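Long-range contacts in aspartate semialdehyde dehydrogenase (PDB 4WOJ), which probably catalyses the NADPH-dependent reductive dephosphorylation of L-aspartyl-4-phosphate to L-aspartate semialdehyde, a step toward lysine, methionine and threonine: residues 38-43 with 57-63; 100-104 with 361-365; 159-165 with 261-266; 181-185 with 222-226. All coordinates share one frame; numbering follows the deposited sequence.

Contact 1 of 4, residues 38-43 with 57-63; sequences PTFFST and YGALQDA
The Tyr-57 side chain leaves its backbone with CG anti to the carbonyl carbon (chi1 -57°), which lays the phenol ring against Pro-38. The proline approaches over one ring face in a CH-pi contact, with Pro-38 CG 3.6 Å from the Tyr-57 ring centroid, nearer the rim than the middle. Tyr-57 also meets Phe-40, whose own CG is anti to its carbonyl carbon (chi1 -75°). Phe-40 CE2 lies 3.4 Å from Tyr-57 CD2, which sits at the edge of the Phe-40 ring. The two ring planes are 40° apart, so the pair is neither a stack nor a T. Leu-60 CD2 touches Phe-40 CB at 3.7 Å.

Further along, the backbones pair as parallel strands. Gln-61 N donates to Phe-40 O (3.2 Å), Ser-42 N to Gln-61 O (2.9 Å) and Ala-63 N to Ser-42 O (2.6 Å, short in this model). This puts strand 61-62 at one margin of the parallel sheet of the Rossmann-type NAD-binding domain. Phe-41 and Gln-61 lie on the same face of that sheet. Phe-41 CE2 rests 3.6 Å from Gln-61 CB, and Asp-62 O meets the edge of the ring. The amide end of Gln-61 comes near the methyl of Thr-39, with NE2 3.4 Å from Thr-39 CG2. Gln-68 and Leu-69 of helix 66-70 pack on Phe-41, while Ser-42 OG is hydrogen-bonded to Arg-16.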
loop_
_atom_site.group_PDB
_atom_site.type_symbol
_atom_site.label_atom_id
_atom_site.label_comp_id
_atom_site.label_asym_id
_atom_site.label_seq_id
_atom_site.Cartn_x
_atom_site.Cartn_y
_atom_site.Cartn_z
ATOM N N PRO B 38 31.345 -10.048 25.422
ATOM C CA PRO B 38 31.010 -10.175 24.023
ATOM C C PRO B 38 32.156 -10.709 23.193
ATOM O O PRO B 38 33.312 -10.479 23.518
ATOM C CB PRO B 38 30.679 -8.743 23.597
ATOM C CG PRO B 38 30.459 -8.001 24.864
ATOM C CD PRO B 38 31.399 -8.643 25.834
ATOM N N THR B 39 31.816 -11.429 22.134
ATOM C CA THR B 39 32.764 -11.819 21.119
ATOM C C THR B 39 32.091 -11.623 19.778
ATOM O O THR B 39 30.947 -11.998 19.604
ATOM C CB THR B 39 33.202 -13.272 21.312
ATOM O OG1 THR B 39 33.877 -13.387 22.568
ATOM C CG2 THR B 39 34.117 -13.727 20.198
ATOM N N PHE B 40 32.823 -11.066 18.833
ATOM C CA PHE B 40 32.250 -10.633 17.586
ATOM C C PHE B 40 32.763 -11.474 16.438
ATOM O O PHE B 40 33.946 -11.436 16.110
ATOM C CB PHE B 40 32.537 -9.137 17.381
ATOM C CG PHE B 40 31.671 -8.275 18.244
ATOM C CD1 PHE B 40 30.359 -7.997 17.863
ATOM C CD2 PHE B 40 32.111 -7.838 19.482
ATOM C CE1 PHE B 40 29.538 -7.241 18.670
ATOM C CE2 PHE B 40 31.277 -7.106 20.303
ATOM C CZ PHE B 40 29.990 -6.805 19.888
ATOM N N PHE B 41 31.849 -12.215 15.819
ATOM C CA PHE B 41 32.192 -13.157 14.769
ATOM C C PHE B 41 32.042 -12.582 13.391
ATOM O O PHE B 41 31.258 -11.661 13.147
ATOM C CB PHE B 41 31.348 -14.400 14.875
ATOM C CG PHE B 41 31.728 -15.257 16.018
ATOM C CD1 PHE B 41 31.112 -15.105 17.240
ATOM C CD2 PHE B 41 32.742 -16.195 15.883
ATOM C CE1 PHE B 41 31.466 -15.916 18.304
ATOM C CE2 PHE B 41 33.111 -16.999 16.945
ATOM C CZ PHE B 41 32.470 -16.858 18.159
ATOM N N SER B 42 32.828 -13.128 12.480
ATOM C CA SER B 42 32.950 -12.518 11.180
ATOM C C SER B 42 33.254 -13.564 10.148
ATOM O O SER B 42 33.620 -14.701 10.464
ATOM C CB SER B 42 34.042 -11.444 11.194
ATOM O OG SER B 42 33.774 -10.462 10.219
ATOM N N THR B 43 33.044 -13.174 8.907
ATOM C CA THR B 43 33.415 -14.018 7.787
ATOM C C THR B 43 34.393 -13.327 6.870
ATOM O O THR B 43 34.507 -13.700 5.722
ATOM C CB THR B 43 32.180 -14.436 6.957
ATOM O OG1 THR B 43 31.149 -14.899 7.844
ATOM C CG2 THR B 43 32.546 -15.536 5.956
ATOM N N TYR B 57 36.434 -5.426 22.733
ATOM C CA TYR B 57 36.183 -6.835 23.026
ATOM C C TYR B 57 37.209 -7.714 22.327
ATOM O O TYR B 57 37.231 -8.930 22.516
ATOM C CB TYR B 57 34.749 -7.193 22.657
ATOM C CG TYR B 57 33.775 -6.299 23.389
ATOM C CD1 TYR B 57 33.661 -6.357 24.769
ATOM C CD2 TYR B 57 33.008 -5.368 22.717
ATOM C CE1 TYR B 57 32.786 -5.527 25.467
ATOM C CE2 TYR B 57 32.130 -4.534 23.397
ATOM C CZ TYR B 57 32.028 -4.610 24.774
ATOM O OH TYR B 57 31.178 -3.770 25.448
ATOM N N GLY B 58 38.067 -7.082 21.534
ATOM C CA GLY B 58 39.202 -7.761 20.927
ATOM C C GLY B 58 39.059 -8.055 19.450
ATOM O O GLY B 58 38.450 -7.301 18.701
ATOM N N ALA B 59 39.658 -9.161 19.040
ATOM C CA ALA B 59 39.749 -9.532 17.635
ATOM C C ALA B 59 38.514 -10.266 17.157
ATOM O O ALA B 59 37.858 -10.975 17.925
ATOM C CB ALA B 59 40.958 -10.406 17.417
ATOM N N LEU B 60 38.231 -10.120 15.869
ATOM C CA LEU B 60 37.107 -10.827 15.259
ATOM C C LEU B 60 37.444 -12.288 15.113
ATOM O O LEU B 60 38.477 -12.630 14.559
ATOM C CB LEU B 60 36.763 -10.256 13.889
ATOM C CG LEU B 60 36.362 -8.792 13.884
ATOM C CD1 LEU B 60 36.224 -8.314 12.452
ATOM C CD2 LEU B 60 35.082 -8.600 14.685
ATOM N N GLN B 61 36.563 -13.139 15.614
ATOM C CA GLN B 61 36.710 -14.568 15.444
ATOM C C GLN B 61 35.966 -15.018 14.190
ATOM O O GLN B 61 35.274 -14.228 13.563
ATOM C CB GLN B 61 36.277 -15.288 16.722
ATOM C CG GLN B 61 37.311 -15.080 17.825
ATOM C CD GLN B 61 36.922 -15.661 19.174
ATOM O OE1 GLN B 61 36.277 -16.725 19.280
ATOM N NE2 GLN B 61 37.316 -14.957 20.226
ATOM N N ASP B 62 36.135 -16.285 13.835
ATOM C CA ASP B 62 35.607 -16.866 12.586
ATOM C C ASP B 62 34.170 -17.392 12.759
ATOM O O ASP B 62 33.903 -18.244 13.618
ATOM C CB ASP B 62 36.551 -17.994 12.126
ATOM C CG ASP B 62 36.152 -18.645 10.786
ATOM O OD1 ASP B 62 35.219 -18.187 10.072
ATOM O OD2 ASP B 62 36.825 -19.644 10.447
ATOM N N ALA B 63 33.260 -16.857 11.939
ATOM C CA ALA B 63 31.838 -17.230 11.982
ATOM C C ALA B 63 31.650 -18.724 11.765
ATOM O O ALA B 63 30.821 -19.352 12.412
ATOM C CB ALA B 63 31.058 -16.442 10.944
#

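Contact 2 of 4, residues 100-104 with 361-365; sequences WIDAA and LRRVL
Ile-101 makes most of this apolar contact, meeting three residues of helix 354-369. Ile-101 CG2 meets Val-364 CG1 at 3.8 Å, the two branches reaching toward each other tip to tip. The same CG2 of Ile-101 is 4.0 Å from Leu-361 CD2, but here the side chains run alongside one another, pointing opposite ways. The far end of Ile-101 goes to Leu-365. Ile-101 CD1 lies 3.8 Å from Leu-365 CA and 4.1 Å from Leu-365 CD1. Leu-361 splits its two methyls. Its CD2 serves Ile-101 and approaches Asp-102 O, and Leu-361 CD1 touches Ala-103 CB at 3.7 Å. Val-364 holds CG1 between its backbone N and carbonyl carbon (chi1 74°), which turns that methyl to the strand.

This is helix-on-sheet packing in a Rossmann-type fold. Strand 99-102 belongs to the parallel sheet of the NAD-binding domain. The C-terminal helix returns from the end of the chain to lie on that sheet. Locally, residues 361-365 run nearly antiparallel to residues 100-102 (162°), and the two short axes come within 9.1 Å.

The next shell sets the strand end. Asp-102 CB points away from the helix. Asp-102 OD1 accepts from Ala-104 N at 2.9 Å, an Asx turn that shapes the chain just after the strand. Asp-102 OD2 accepts from Trp-100 NE1 at 3.0 Å and also bonds Thr-84 of helix 81-93. Both N-H donors lie out of the carboxylate plane, Ala-104 N steeply (60°). Ile-74 of the neighbouring strand touches both Ile-101 and Leu-365. Met-27 of helix 18-30 packs on Leu-365.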
loop_
_atom_site.group_PDB
_atom_site.type_symbol
_atom_site.label_atom_id
_atom_site.label_comp_id
_atom_site.label_asym_id
_atom_site.label_seq_id
_atom_site.Cartn_x
_atom_site.Cartn_y
_atom_site.Cartn_z
ATOM N N TRP B 100 20.709 -20.329 21.312
ATOM C CA TRP B 100 20.799 -19.825 19.959
ATOM C C TRP B 100 19.618 -18.874 19.784
ATOM O O TRP B 100 18.452 -19.293 19.787
ATOM C CB TRP B 100 20.709 -20.991 18.978
ATOM C CG TRP B 100 20.687 -20.619 17.560
ATOM C CD1 TRP B 100 19.594 -20.404 16.805
ATOM C CD2 TRP B 100 21.815 -20.460 16.695
ATOM N NE1 TRP B 100 19.961 -20.098 15.519
ATOM C CE2 TRP B 100 21.321 -20.141 15.422
ATOM C CE3 TRP B 100 23.203 -20.560 16.872
ATOM C CZ2 TRP B 100 22.165 -19.901 14.320
ATOM C CZ3 TRP B 100 24.041 -20.343 15.774
ATOM C CH2 TRP B 100 23.521 -20.005 14.525
ATOM N N ILE B 101 19.933 -17.589 19.679
ATOM C CA ILE B 101 18.934 -16.564 19.415
ATOM C C ILE B 101 19.126 -16.186 17.949
ATOM O O ILE B 101 20.225 -15.874 17.528
ATOM C CB ILE B 101 19.098 -15.345 20.352
ATOM C CG1 ILE B 101 18.858 -15.749 21.805
ATOM C CG2 ILE B 101 18.112 -14.255 20.004
ATOM C CD1 ILE B 101 19.544 -14.849 22.810
ATOM N N ASP B 102 18.054 -16.222 17.172
ATOM C CA ASP B 102 18.171 -16.044 15.726
ATOM C C ASP B 102 17.081 -15.182 15.129
ATOM O O ASP B 102 15.895 -15.331 15.496
ATOM C CB ASP B 102 18.071 -17.420 15.078
ATOM C CG ASP B 102 18.642 -17.452 13.654
ATOM O OD1 ASP B 102 18.841 -16.363 13.025
ATOM O OD2 ASP B 102 18.868 -18.597 13.177
ATOM N N ALA B 103 17.471 -14.351 14.163
ATOM C CA ALA B 103 16.511 -13.551 13.350
ATOM C C ALA B 103 15.905 -14.308 12.163
ATOM O O ALA B 103 14.718 -14.121 11.824
ATOM C CB ALA B 103 17.144 -12.270 12.838
ATOM N N ALA B 104 16.706 -15.167 11.555
ATOM C CA ALA B 104 16.281 -15.884 10.367
ATOM C C ALA B 104 15.099 -16.790 10.701
ATOM O O ALA B 104 14.827 -17.073 11.857
ATOM C CB ALA B 104 17.435 -16.687 9.794
ATOM N N LEU B 361 15.005 -9.578 19.768
ATOM C CA LEU B 361 16.168 -10.416 19.970
ATOM C C LEU B 361 16.926 -9.926 21.186
ATOM O O LEU B 361 17.181 -10.708 22.115
ATOM C CB LEU B 361 17.035 -10.404 18.702
ATOM C CG LEU B 361 16.336 -10.907 17.423
ATOM C CD1 LEU B 361 17.346 -11.175 16.327
ATOM C CD2 LEU B 361 15.497 -12.180 17.711
ATOM N N ARG B 362 17.281 -8.630 21.155
ATOM C CA ARG B 362 17.883 -7.922 22.292
ATOM C C ARG B 362 17.162 -8.198 23.584
ATOM O O ARG B 362 17.778 -8.420 24.606
ATOM C CB ARG B 362 17.872 -6.407 22.070
ATOM C CG ARG B 362 18.647 -5.629 23.120
ATOM C CD ARG B 362 18.476 -4.106 22.978
ATOM N NE ARG B 362 17.165 -3.625 23.422
ATOM C CZ ARG B 362 16.783 -3.476 24.695
ATOM N NH1 ARG B 362 15.572 -3.030 24.983
ATOM N NH2 ARG B 362 17.597 -3.769 25.681
ATOM N N ARG B 363 15.851 -8.178 23.550
ATOM C CA ARG B 363 15.085 -8.323 24.780
ATOM C C ARG B 363 15.068 -9.768 25.327
ATOM O O ARG B 363 15.020 -9.990 26.526
ATOM C CB ARG B 363 13.660 -7.775 24.574
ATOM C CG ARG B 363 13.623 -6.238 24.408
ATOM C CD ARG B 363 12.212 -5.759 24.068
ATOM N NE ARG B 363 11.322 -6.132 25.156
ATOM C CZ ARG B 363 10.989 -5.349 26.172
ATOM N NH1 ARG B 363 11.426 -4.083 26.273
ATOM N NH2 ARG B 363 10.183 -5.812 27.093
ATOM N N VAL B 364 15.114 -10.753 24.451
ATOM C CA VAL B 364 15.138 -12.135 24.900
ATOM C C VAL B 364 16.529 -12.501 25.403
ATOM O O VAL B 364 16.680 -13.247 26.375
ATOM C CB VAL B 364 14.627 -13.101 23.836
ATOM C CG1 VAL B 364 15.606 -13.321 22.697
ATOM C CG2 VAL B 364 14.214 -14.423 24.508
ATOM N N LEU B 365 17.550 -11.926 24.783
ATOM C CA LEU B 365 18.905 -12.024 25.321
ATOM C C LEU B 365 18.940 -11.650 26.791
ATOM O O LEU B 365 19.538 -12.361 27.598
ATOM C CB LEU B 365 19.846 -11.099 24.555
ATOM C CG LEU B 365 21.282 -11.039 25.070
ATOM C CD1 LEU B 365 21.959 -12.400 25.043
ATOM C CD2 LEU B 365 22.109 -10.021 24.282
#

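Contact 3 of 4, residues 159-165 with 261-266; sequences VEWVNSS and IPVDGI
Val-162, Ile-261 and Pro-262 lose the most surface here. Both backbone polar atoms of Val-162 are used. Val-162 N donates to Pro-262 O at 3.2 Å, and Val-162 O accepts from Asp-264 N at 3.1 Å, nearly along the C=O axis. Its side chain shares a sheet face with that of Val-263. The parallel ladder goes on with Ser-164 N to Asp-264 O at 2.9 Å, in the carbonyl plane.

Ile-261 and Pro-262 close the other end. Ile-261 has CG1 anti to its carbonyl carbon (chi1 -67°), which leaves CG2 opposite the backbone N, where it meets Val-159 CG1 at 4.1 Å. Ile-261 CG1 is 3.6 Å from Val-159 O. Pro-262 CD lies 3.3 Å from Glu-160 O and 3.9 Å from Trp-161 CB.

A classic beta bulge sets Glu-160 and Trp-161 together opposite Lys-283 of strand 275-284. Thr-281 of the second subunit bonds Asn-163 OD1, and Leu-338 of that subunit bonds Asp-264 OD2, so this part of the dimerisation domain lies at the subunit interface. Strand 263-266 borders the mixed sheet, with strand 159-167 between it and strand 275-284. Helix 242-255 packs on Ile-261 and Val-263 through Leu-251.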
loop_
_atom_site.group_PDB
_atom_site.type_symbol
_atom_site.label_atom_id
_atom_site.label_comp_id
_atom_site.label_asym_id
_atom_site.label_seq_id
_atom_site.Cartn_x
_atom_site.Cartn_y
_atom_site.Cartn_z
ATOM N N VAL B 159 -9.963 -11.310 19.474
ATOM C CA VAL B 159 -9.849 -11.269 18.017
ATOM C C VAL B 159 -10.176 -12.641 17.446
ATOM O O VAL B 159 -9.506 -13.623 17.800
ATOM C CB VAL B 159 -8.418 -10.886 17.597
ATOM C CG1 VAL B 159 -8.252 -10.991 16.097
ATOM C CG2 VAL B 159 -8.072 -9.505 18.107
ATOM N N GLU B 160 -11.164 -12.669 16.540
ATOM C CA GLU B 160 -11.635 -13.885 15.851
ATOM C C GLU B 160 -10.805 -14.132 14.591
ATOM O O GLU B 160 -10.384 -15.250 14.358
ATOM C CB GLU B 160 -13.117 -13.771 15.462
ATOM C CG GLU B 160 -13.767 -15.111 15.094
ATOM C CD GLU B 160 -15.279 -15.035 14.914
ATOM O OE1 GLU B 160 -16.008 -14.596 15.834
ATOM O OE2 GLU B 160 -15.768 -15.427 13.841
ATOM N N TRP B 161 -10.618 -13.084 13.770
ATOM C CA TRP B 161 -9.600 -13.072 12.704
ATOM C C TRP B 161 -9.097 -11.686 12.294
ATOM O O TRP B 161 -9.677 -10.693 12.654
ATOM C CB TRP B 161 -10.029 -13.842 11.462
ATOM C CG TRP B 161 -11.289 -13.442 10.774
ATOM C CD1 TRP B 161 -12.423 -14.210 10.685
ATOM C CD2 TRP B 161 -11.543 -12.256 9.983
ATOM N NE1 TRP B 161 -13.350 -13.579 9.930
ATOM C CE2 TRP B 161 -12.855 -12.379 9.484
ATOM C CE3 TRP B 161 -10.804 -11.102 9.673
ATOM C CZ2 TRP B 161 -13.458 -11.400 8.697
ATOM C CZ3 TRP B 161 -11.398 -10.115 8.887
ATOM C CH2 TRP B 161 -12.715 -10.271 8.407
ATOM N N VAL B 162 -8.026 -11.675 11.482
ATOM C CA VAL B 162 -7.401 -10.449 10.954
ATOM C C VAL B 162 -7.080 -10.503 9.460
ATOM O O VAL B 162 -6.293 -11.333 9.032
ATOM C CB VAL B 162 -6.033 -10.187 11.646
ATOM C CG1 VAL B 162 -5.487 -8.850 11.228
ATOM C CG2 VAL B 162 -6.155 -10.297 13.162
ATOM N N ASN B 163 -7.672 -9.608 8.672
ATOM C CA ASN B 163 -7.165 -9.354 7.336
ATOM C C ASN B 163 -6.112 -8.262 7.426
ATOM O O ASN B 163 -6.415 -7.195 7.992
ATOM C CB ASN B 163 -8.252 -8.874 6.426
ATOM C CG ASN B 163 -7.800 -8.831 4.980
ATOM O OD1 ASN B 163 -7.819 -9.849 4.303
ATOM N ND2 ASN B 163 -7.442 -7.653 4.483
ATOM N N SER B 164 -4.896 -8.527 6.919
ATOM C CA SER B 164 -3.879 -7.496 6.767
ATOM C C SER B 164 -3.451 -7.305 5.313
ATOM O O SER B 164 -3.148 -8.263 4.614
ATOM C CB SER B 164 -2.654 -7.804 7.606
ATOM O OG SER B 164 -1.551 -6.942 7.254
ATOM N N SER B 165 -3.437 -6.060 4.865
ATOM C CA SER B 165 -2.830 -5.664 3.580
ATOM C C SER B 165 -1.600 -4.810 3.912
ATOM O O SER B 165 -1.722 -3.785 4.523
ATOM C CB SER B 165 -3.800 -4.838 2.734
ATOM O OG SER B 165 -5.006 -5.540 2.439
ATOM N N ILE B 261 -6.545 -18.441 15.347
ATOM C CA ILE B 261 -6.987 -17.166 14.832
ATOM C C ILE B 261 -6.432 -17.083 13.413
ATOM O O ILE B 261 -5.202 -16.960 13.217
ATOM C CB ILE B 261 -6.420 -16.028 15.688
ATOM C CG1 ILE B 261 -7.030 -16.083 17.077
ATOM C CG2 ILE B 261 -6.615 -14.644 15.042
ATOM C CD1 ILE B 261 -6.129 -15.389 18.083
ATOM N N PRO B 262 -7.315 -17.155 12.412
ATOM C CA PRO B 262 -6.820 -17.000 11.065
ATOM C C PRO B 262 -6.228 -15.595 10.833
ATOM O O PRO B 262 -6.744 -14.602 11.342
ATOM C CB PRO B 262 -8.063 -17.223 10.207
ATOM C CG PRO B 262 -9.058 -17.901 11.072
ATOM C CD PRO B 262 -8.754 -17.439 12.446
ATOM N N VAL B 263 -5.139 -15.538 10.074
ATOM C CA VAL B 263 -4.548 -14.262 9.581
ATOM C C VAL B 263 -4.357 -14.443 8.094
ATOM O O VAL B 263 -3.849 -15.443 7.625
ATOM C CB VAL B 263 -3.234 -13.865 10.284
ATOM C CG1 VAL B 263 -2.664 -12.542 9.737
ATOM C CG2 VAL B 263 -3.453 -13.708 11.783
ATOM N N ASP B 264 -4.846 -13.505 7.319
ATOM C CA ASP B 264 -4.698 -13.619 5.883
ATOM C C ASP B 264 -4.699 -12.218 5.302
ATOM O O ASP B 264 -4.962 -11.255 5.992
ATOM C CB ASP B 264 -5.820 -14.484 5.279
ATOM C CG ASP B 264 -5.341 -15.334 4.066
ATOM O OD1 ASP B 264 -4.341 -14.922 3.398
ATOM O OD2 ASP B 264 -5.957 -16.433 3.812
ATOM N N GLY B 265 -4.385 -12.155 4.023
ATOM C CA GLY B 265 -4.421 -10.954 3.251
ATOM C C GLY B 265 -3.293 -11.017 2.230
ATOM O O GLY B 265 -2.865 -12.108 1.821
ATOM N N ILE B 266 -2.818 -9.844 1.819
ATOM C CA ILE B 266 -1.755 -9.779 0.878
ATOM C C ILE B 266 -0.574 -8.936 1.364
ATOM O O ILE B 266 -0.754 -7.869 1.964
ATOM C CB ILE B 266 -2.262 -9.199 -0.418
ATOM C CG1 ILE B 266 -1.265 -9.523 -1.547
ATOM C CG2 ILE B 266 -2.487 -7.689 -0.245
ATOM C CD1 ILE B 266 -1.516 -8.769 -2.822
#

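Contact 4 of 4, residues 181-185 with 222-226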
loop_
_atom_site.group_PDB
_atom_site.type_symbol
_atom_site.label_atom_id
_atom_site.label_comp_id
_atom_site.label_asym_id
_atom_site.label_seq_id
_atom_site.Cartn_x
_atom_site.Cartn_y
_atom_site.Cartn_z
ATOM N N LEU B 181 17.020 0.417 -4.585
ATOM C CA LEU B 181 15.838 1.271 -4.641
ATOM C C LEU B 181 16.273 2.718 -4.727
ATOM O O LEU B 181 15.725 3.503 -5.543
ATOM C CB LEU B 181 14.892 1.044 -3.441
ATOM C CG LEU B 181 13.844 2.159 -3.208
ATOM C CD1 LEU B 181 12.903 2.374 -4.363
ATOM C CD2 LEU B 181 13.035 1.893 -1.960
ATOM N N LEU B 182 17.210 3.093 -3.857
ATOM C CA LEU B 182 17.719 4.491 -3.852
ATOM C C LEU B 182 18.298 4.825 -5.200
ATOM O O LEU B 182 18.084 5.888 -5.722
ATOM C CB LEU B 182 18.759 4.732 -2.771
ATOM C CG LEU B 182 18.263 4.647 -1.325
ATOM C CD1 LEU B 182 19.438 4.617 -0.367
ATOM C CD2 LEU B 182 17.308 5.786 -1.009
ATOM N N GLN B 183 18.981 3.872 -5.791
ATOM C CA GLN B 183 19.637 4.114 -7.067
ATOM C C GLN B 183 18.666 4.194 -8.253
ATOM O O GLN B 183 18.753 5.097 -9.091
ATOM C CB GLN B 183 20.689 3.047 -7.278
ATOM C CG GLN B 183 21.122 2.892 -8.703
ATOM C CD GLN B 183 22.550 2.477 -8.744
ATOM O OE1 GLN B 183 22.893 1.397 -8.273
ATOM N NE2 GLN B 183 23.414 3.364 -9.269
ATOM N N GLN B 184 17.751 3.247 -8.343
ATOM C CA GLN B 184 16.672 3.352 -9.340
ATOM C C GLN B 184 16.111 4.767 -9.323
ATOM O O GLN B 184 16.032 5.421 -10.334
ATOM C CB GLN B 184 15.549 2.364 -9.050
ATOM C CG GLN B 184 15.936 0.916 -9.241
ATOM C CD GLN B 184 14.948 -0.038 -8.575
ATOM O OE1 GLN B 184 13.916 0.405 -8.042
ATOM N NE2 GLN B 184 15.266 -1.364 -8.585
ATOM N N THR B 185 15.748 5.228 -8.140
ATOM C CA THR B 185 15.108 6.535 -7.955
ATOM C C THR B 185 16.018 7.700 -8.369
ATOM O O THR B 185 15.568 8.729 -8.876
ATOM C CB THR B 185 14.725 6.705 -6.476
ATOM O OG1 THR B 185 14.180 5.476 -6.005
ATOM C CG2 THR B 185 13.730 7.802 -6.283
ATOM N N GLN B 222 11.993 -6.294 -10.382
ATOM C CA GLN B 222 11.503 -5.190 -11.220
ATOM C C GLN B 222 11.809 -3.897 -10.519
ATOM O O GLN B 222 12.152 -3.876 -9.361
ATOM C CB GLN B 222 10.004 -5.293 -11.468
ATOM C CG GLN B 222 9.534 -6.642 -12.024
ATOM C CD GLN B 222 9.781 -6.822 -13.526
ATOM O OE1 GLN B 222 10.213 -5.903 -14.240
ATOM N NE2 GLN B 222 9.503 -8.022 -14.007
ATOM N N THR B 223 11.695 -2.802 -11.232
ATOM C CA THR B 223 11.881 -1.525 -10.601
ATOM C C THR B 223 10.802 -1.280 -9.524
ATOM O O THR B 223 9.609 -1.370 -9.800
ATOM C CB THR B 223 11.850 -0.406 -11.647
ATOM O OG1 THR B 223 12.930 -0.589 -12.572
ATOM C CG2 THR B 223 11.988 0.920 -10.966
ATOM N N LEU B 224 11.234 -0.958 -8.306
ATOM C CA LEU B 224 10.322 -0.642 -7.196
ATOM C C LEU B 224 9.959 0.845 -7.153
ATOM O O LEU B 224 8.870 1.221 -6.715
ATOM C CB LEU B 224 10.949 -1.096 -5.868
ATOM C CG LEU B 224 10.210 -0.845 -4.551
ATOM C CD1 LEU B 224 8.796 -1.384 -4.618
ATOM C CD2 LEU B 224 10.955 -1.456 -3.369
ATOM N N ALA B 225 10.847 1.700 -7.641
ATOM C CA ALA B 225 10.570 3.149 -7.624
ATOM C C ALA B 225 9.352 3.490 -8.495
ATOM O O ALA B 225 9.232 2.992 -9.610
ATOM C CB ALA B 225 11.786 3.954 -8.091
ATOM N N TYR B 226 8.491 4.367 -7.979
ATOM C CA TYR B 226 7.192 4.687 -8.588
ATOM C C TYR B 226 6.426 3.420 -8.910
ATOM O O TYR B 226 5.712 3.335 -9.914
ATOM C CB TYR B 226 7.351 5.535 -9.845
ATOM C CG TYR B 226 8.089 6.846 -9.600
ATOM C CD1 TYR B 226 7.519 7.867 -8.845
ATOM C CD2 TYR B 226 9.352 7.056 -10.135
ATOM C CE1 TYR B 226 8.205 9.052 -8.615
ATOM C CE2 TYR B 226 10.030 8.236 -9.931
ATOM C CZ TYR B 226 9.465 9.231 -9.168
ATOM O OH TYR B 226 10.175 10.403 -8.985
#
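Gln-184 reaches from helix 175-191 to the loop with its side-chain oxygen. CG stands anti to the carbonyl carbon (chi1 -68°), and the chain beyond it is extended. This carries the amide past the Thr-223 methyl, with Gln-184 OE1 3.5 Å from Thr-223 CG2. OE1 takes two successive loop N-H groups. Leu-224 N donates to Gln-184 OE1 at 3.0 Å, tilted 34° from the carbonyl plane of the amide. Ala-225 N adds a weak bond to Gln-184 OE1 at 3.4 Å. The other end of the amide is held too, because NE2 bonds Pro-216 O and Thr-220 OG1. Both ends being used, the rotation of this buried amide is fixed, and the loop backbone is tied to a helix side chain.

Apolar groups fill in beside it. Leu-181 CG lies opposite the backbone N (chi1 163°), which swings its methyls toward the loop. Leu-181 CD1 lies 3.9 Å from Ala-225 N and 4.2 Å from Ala-225 CB, while Leu-181 CD2 meets Leu-224 CD2 at 4.2 Å. Ala-225 CB also sits 3.5 Å from Thr-185 OG1. That hydroxyl turns back to Leu-181 O in a bond that is very short in this model. Thr-185 N reaches the same oxygen from the opposite face of the carbonyl plane. Thr-223 OG1 is bonded instead to Ser-209 O.

In the chain, the loop follows helix 198-209 and precedes helix 242-255. Leu-188, further along helix 175-191, packs on Ala-225 and Tyr-226. Thr-185 of the second subunit packs on Thr-185 and Tyr-226 of this chain.

Contacts 1 and 2 reach the same parallel sheet of the NAD-binding domain, their centres about 18 Å apart. Contacts 3 and 4 belong to the dimerisation domain, and both touch the second subunit. The nearest atoms of contacts 3 and 4 are about 13 Å apart. Strand 159-167 of contact 3 leads on to helix 175-191 of contact 4. Along the chain both are nested within the loop that contact 2 closes. Three contacts come near the predicted active site. The side chain of Ala-103 is about 10 Å from that of Cys-141, the likely acyl-thioester residue. Those of Ser-164 and Leu-224 are about 9 and 10 Å from that of His-276, the likely proton acceptor. Contact 1 lies away from these sites.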